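Local atomic coordinates of pterin-4-alpha-carbinolamine dehydratase MoaB2 (Mycobacterium marinum, PDB entry 3RFQ), a protein that probably takes part in molybdenum cofactor biosynthesis, as a MogA/MoaB-family protein with a probable molybdopterin-binding domain. Residues C[90-96]-C[150-156]; C[79-83]-C[111-115]. All blocks are in the same frame, centred on the assembly; numbering follows the deposited sequence.

Overall arrangement
Two contacts in one α/β domain illustrate how a sheet and the helices covering it are stitched together from segments that alternate along the chain. From the N terminus, helix 75-87 supplies residues 79-83, and the chain then turns into strand 92-96, the first half of contact 1. Helix 107-114 follows and returns to residues 79-83, so contact 2 closes a loop that encloses the strand. The longer loop of contact 1 closes when strand 151-156 settles beside strand 92-96, with helix 107-114 inside it. The two loops therefore cross rather than nest. They also touch: Leu82 of contact 2 packs on Val93 of contact 1, joining the helix layer to the middle of the sheet.

Contact 1 of 2, residues C[90-96]-C[150-156]; sequences VDLVVSV and STLVVNL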
# COMPACT_ATOMS: atom_id res chain seq x y z
N VAL C 90 -4.03 -31.99 -9.01
CA VAL C 90 -4.17 -31.16 -7.81
C VAL C 90 -4.49 -29.72 -8.28
O VAL C 90 -3.92 -29.27 -9.29
CB VAL C 90 -2.83 -31.17 -7.03
CG1 VAL C 90 -2.84 -30.18 -5.88
CG2 VAL C 90 -2.48 -32.61 -6.53
N ASP C 91 -5.39 -29.01 -7.58
CA ASP C 91 -5.73 -27.64 -8.02
C ASP C 91 -4.74 -26.57 -7.56
O ASP C 91 -4.48 -25.61 -8.29
CB ASP C 91 -7.16 -27.24 -7.60
CG ASP C 91 -8.20 -28.20 -8.11
OD1 ASP C 91 -8.47 -28.24 -9.35
OD2 ASP C 91 -8.75 -28.92 -7.26
N LEU C 92 -4.21 -26.75 -6.34
CA LEU C 92 -3.32 -25.78 -5.69
C LEU C 92 -2.15 -26.47 -5.02
O LEU C 92 -2.33 -27.31 -4.14
CB LEU C 92 -4.09 -24.97 -4.64
CG LEU C 92 -3.24 -23.99 -3.78
CD1 LEU C 92 -2.41 -23.02 -4.65
CD2 LEU C 92 -4.08 -23.21 -2.78
N VAL C 93 -0.94 -26.12 -5.45
CA VAL C 93 0.26 -26.50 -4.72
C VAL C 93 0.85 -25.27 -4.00
O VAL C 93 1.14 -24.27 -4.64
CB VAL C 93 1.33 -27.15 -5.64
CG1 VAL C 93 2.61 -27.56 -4.81
CG2 VAL C 93 0.76 -28.36 -6.35
N VAL C 94 1.03 -25.37 -2.69
CA VAL C 94 1.74 -24.35 -1.93
C VAL C 94 3.04 -25.02 -1.48
O VAL C 94 2.99 -26.04 -0.80
CB VAL C 94 0.89 -23.89 -0.71
CG1 VAL C 94 1.64 -22.89 0.13
CG2 VAL C 94 -0.45 -23.29 -1.16
N SER C 95 4.20 -24.49 -1.90
CA SER C 95 5.49 -24.94 -1.37
C SER C 95 5.94 -23.96 -0.27
O SER C 95 5.55 -22.81 -0.28
CB SER C 95 6.56 -25.02 -2.48
OG SER C 95 6.89 -23.73 -3.00
N VAL C 96 6.76 -24.44 0.67
CA VAL C 96 7.24 -23.62 1.76
C VAL C 96 8.75 -23.77 1.85
O VAL C 96 9.28 -24.91 2.01
CB VAL C 96 6.53 -24.01 3.10
CG1 VAL C 96 7.31 -23.53 4.32
CG2 VAL C 96 5.19 -23.37 3.15
N SER C 150 -3.33 -27.51 -15.29
CA SER C 150 -4.48 -26.91 -14.62
C SER C 150 -4.23 -26.65 -13.12
O SER C 150 -5.17 -26.43 -12.35
CB SER C 150 -5.71 -27.79 -14.82
OG SER C 150 -6.08 -27.76 -16.18
N THR C 151 -2.96 -26.65 -12.73
CA THR C 151 -2.59 -26.51 -11.34
C THR C 151 -1.99 -25.16 -11.04
O THR C 151 -1.01 -24.75 -11.69
CB THR C 151 -1.59 -27.61 -10.92
OG1 THR C 151 -2.18 -28.91 -11.12
CG2 THR C 151 -1.19 -27.45 -9.44
N LEU C 152 -2.54 -24.48 -10.04
CA LEU C 152 -1.95 -23.26 -9.50
C LEU C 152 -0.84 -23.62 -8.49
O LEU C 152 -1.08 -24.40 -7.58
CB LEU C 152 -3.03 -22.35 -8.86
CG LEU C 152 -2.55 -21.11 -8.06
CD1 LEU C 152 -1.79 -20.05 -8.92
CD2 LEU C 152 -3.72 -20.46 -7.30
N VAL C 153 0.36 -23.08 -8.67
CA VAL C 153 1.51 -23.35 -7.78
C VAL C 153 1.99 -22.01 -7.22
O VAL C 153 2.22 -21.08 -7.97
CB VAL C 153 2.69 -23.95 -8.57
CG1 VAL C 153 3.94 -24.19 -7.67
CG2 VAL C 153 2.26 -25.23 -9.33
N VAL C 154 2.14 -21.94 -5.91
CA VAL C 154 2.58 -20.72 -5.22
C VAL C 154 3.74 -21.07 -4.29
O VAL C 154 3.63 -22.01 -3.52
CB VAL C 154 1.39 -20.08 -4.43
CG1 VAL C 154 1.85 -18.81 -3.66
CG2 VAL C 154 0.23 -19.75 -5.42
N ASN C 155 4.87 -20.38 -4.41
CA ASN C 155 6.01 -20.62 -3.52
C ASN C 155 5.94 -19.61 -2.39
O ASN C 155 5.93 -18.40 -2.64
CB ASN C 155 7.37 -20.39 -4.19
CG ASN C 155 7.59 -21.17 -5.50
OD1 ASN C 155 8.16 -20.61 -6.42
ND2 ASN C 155 7.20 -22.47 -5.58
N LEU C 156 5.90 -20.08 -1.15
CA LEU C 156 6.05 -19.16 -0.00
C LEU C 156 7.42 -19.30 0.69
O LEU C 156 8.02 -20.39 0.69
CB LEU C 156 4.94 -19.41 1.02
CG LEU C 156 3.49 -19.34 0.54
CD1 LEU C 156 2.54 -19.66 1.72
CD2 LEU C 156 3.19 -17.98 -0.06
O HOH W 1 8.49 -22.21 -1.33
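Leu92 and Leu152 run out next to each other in the same direction, their methyls Leu92 CD1 and Leu152 CD2 3.9 Å apart. CG is swung anti to the backbone N in both (chi1 175° and 172°), which keeps the two branches together as they leave neighbouring strands. Further along the same face, Val94 and Leu156 meet at a slant, Val94 CG1 resting 3.7 Å from Leu156 CD1. Helices 51-60 and 160-180 cover this aliphatic face, for example through Leu58 on Leu92 and Leu170 on Val154.

The opposite face carries Val93, Ser95, Val153 and Asn155, and helix 75-87 packs on it through Leu82 and Ala85 on Val93. Here Asn155 ND2 donates to Ser95 OG over 2.9 Å, the hydroxyl lying somewhat out of the amide plane. Ser95 OG donates a hydrogen bond to a water 2.8 Å away, and that water donates to Leu156 O. The amide has further partners: Asn155 OD1 accepts from Leu144 N and Asn155 ND2 also reaches Thr111 OG1, so this buried group is fixed from several sides. At the start of the pair, Thr151 OG1 gives a short 2.6 Å bond to Val90 O, nearly along the C=O axis, while Thr151 CG2 lies 3.8 Å from Val93 CG2.

Between the faces, the backbones run parallel and in register from Leu92 opposite Leu152 to Val96 opposite Leu156. Val93 and Ser95 each donate to and accept from the other strand, as in Val93 N to Leu152 O, 2.7 Å. Strand 31-38 bonds to the other edge of strand 92-96. The result is the parallel centre of a three-layer α/β/α sandwich, consistent with the MogA/MoaB fold: apolar side chains pack against helices on both faces, and the Ser95-Asn155 pair interrupts the apolar surface on one.

Contact 2 of 2, residues C[79-83]-C[111-115]; sequences RNALN and TREIL
The guanidinium of Arg79 lies obliquely against the aliphatic part of Glu113, with Arg79 NH2 3.3 Å from Glu113 CG. The guanidinium and carboxylate planes stand almost perpendicular, 84° apart, and the charges do not pair: Arg79 NH2 and Glu113 OE1 are 5.1 Å from each other. Instead, Arg79 NH2 makes a salt bridge with Glu75, one turn earlier on its own helix. The bend at chi3 (-77°) brings the end of the arginine alongside the CB and CG of Glu113, where the contact buries NE without a partner in the model.

The other flat group is the amide of Asn83. The amide and the isoleucine branch of Ile114 pass each other, heading opposite ways, and the amide oxygen presses on a methyl, Asn83 OD1 to Ile114 CG2 3.1 Å. The same methyl is 3.8 Å from Arg79 CG, so that one methyl touches two residues one turn apart on helix 75-87.

Deeper in, Ile114 CG1 approaches Leu82 CD1 at 4.1 Å. Leu82 crosses Thr111 at about a right angle, its CD1 3.6 Å from Thr111 OG1, a packing contact; the hydroxyl itself is hydrogen-bonded to Thr107 O. Leu82 and Thr111 both rest on Val153 of the sheet. Two helices linked through strand 92-96 thus pack side by side on one face of the sheet, apolar beneath and polar toward the outside, as in an α/β/α sandwich.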
# COMPACT_ATOMS: atom_id res chain seq x y z
N ARG C 79 11.43 -30.12 -8.29
CA ARG C 79 10.78 -30.22 -9.60
C ARG C 79 9.96 -31.50 -9.76
O ARG C 79 8.82 -31.47 -10.26
CB ARG C 79 11.85 -30.12 -10.67
CG ARG C 79 11.35 -29.97 -12.08
CD ARG C 79 12.55 -29.83 -13.02
NE ARG C 79 13.09 -28.47 -12.91
CZ ARG C 79 14.40 -28.18 -12.96
NH1 ARG C 79 15.28 -29.17 -13.10
NH2 ARG C 79 14.80 -26.90 -12.84
N ASN C 80 10.52 -32.63 -9.33
CA ASN C 80 9.77 -33.89 -9.37
C ASN C 80 8.52 -33.88 -8.49
O ASN C 80 7.50 -34.43 -8.89
CB ASN C 80 10.65 -35.08 -9.01
CG ASN C 80 11.62 -35.45 -10.12
OD1 ASN C 80 11.73 -34.75 -11.14
ND2 ASN C 80 12.34 -36.57 -9.94
N ALA C 81 8.61 -33.29 -7.30
CA ALA C 81 7.44 -33.22 -6.42
C ALA C 81 6.33 -32.39 -7.07
O ALA C 81 5.15 -32.73 -6.99
CB ALA C 81 7.82 -32.66 -5.06
N LEU C 82 6.71 -31.30 -7.73
CA LEU C 82 5.73 -30.43 -8.37
C LEU C 82 5.09 -31.07 -9.58
O LEU C 82 3.88 -30.92 -9.76
CB LEU C 82 6.33 -29.07 -8.76
CG LEU C 82 6.93 -28.24 -7.63
CD1 LEU C 82 7.75 -27.09 -8.24
CD2 LEU C 82 5.84 -27.73 -6.69
N ASN C 83 5.89 -31.75 -10.40
CA ASN C 83 5.40 -32.40 -11.61
C ASN C 83 4.38 -33.50 -11.27
O ASN C 83 3.34 -33.63 -11.93
CB ASN C 83 6.54 -33.00 -12.44
CG ASN C 83 7.18 -31.99 -13.42
OD1 ASN C 83 6.55 -31.02 -13.86
ND2 ASN C 83 8.44 -32.24 -13.80
N THR C 111 10.70 -24.17 -9.78
CA THR C 111 9.32 -23.85 -10.12
C THR C 111 9.19 -23.26 -11.53
O THR C 111 8.31 -23.66 -12.30
CB THR C 111 8.71 -22.93 -9.05
OG1 THR C 111 8.78 -23.62 -7.80
CG2 THR C 111 7.24 -22.57 -9.38
N ARG C 112 10.08 -22.35 -11.89
CA ARG C 112 10.00 -21.68 -13.20
C ARG C 112 9.92 -22.67 -14.36
O ARG C 112 9.20 -22.43 -15.33
CB ARG C 112 11.22 -20.78 -13.41
CG ARG C 112 11.07 -19.77 -14.56
CD ARG C 112 12.24 -18.76 -14.56
NE ARG C 112 12.26 -17.89 -13.37
CZ ARG C 112 13.23 -17.86 -12.44
NH1 ARG C 112 14.29 -18.65 -12.52
NH2 ARG C 112 13.13 -17.01 -11.42
N GLU C 113 10.66 -23.77 -14.25
CA GLU C 113 10.75 -24.78 -15.30
C GLU C 113 9.43 -25.48 -15.60
O GLU C 113 9.16 -25.82 -16.75
CB GLU C 113 11.78 -25.84 -14.92
CG GLU C 113 13.17 -25.47 -15.29
CD GLU C 113 13.29 -25.12 -16.77
OE1 GLU C 113 13.12 -26.04 -17.61
OE2 GLU C 113 13.52 -23.91 -17.06
N ILE C 114 8.63 -25.69 -14.57
CA ILE C 114 7.37 -26.37 -14.75
C ILE C 114 6.18 -25.44 -14.98
O ILE C 114 5.12 -25.93 -15.35
CB ILE C 114 7.10 -27.40 -13.63
CG1 ILE C 114 7.02 -26.73 -12.26
CG2 ILE C 114 8.21 -28.41 -13.60
CD1 ILE C 114 5.65 -26.39 -11.83
N LEU C 115 6.32 -24.12 -14.78
CA LEU C 115 5.19 -23.20 -15.02
C LEU C 115 4.87 -22.99 -16.51
O LEU C 115 5.78 -22.82 -17.32
CB LEU C 115 5.41 -21.87 -14.33
CG LEU C 115 5.39 -21.84 -12.80
CD1 LEU C 115 5.64 -20.40 -12.33
CD2 LEU C 115 4.08 -22.39 -12.22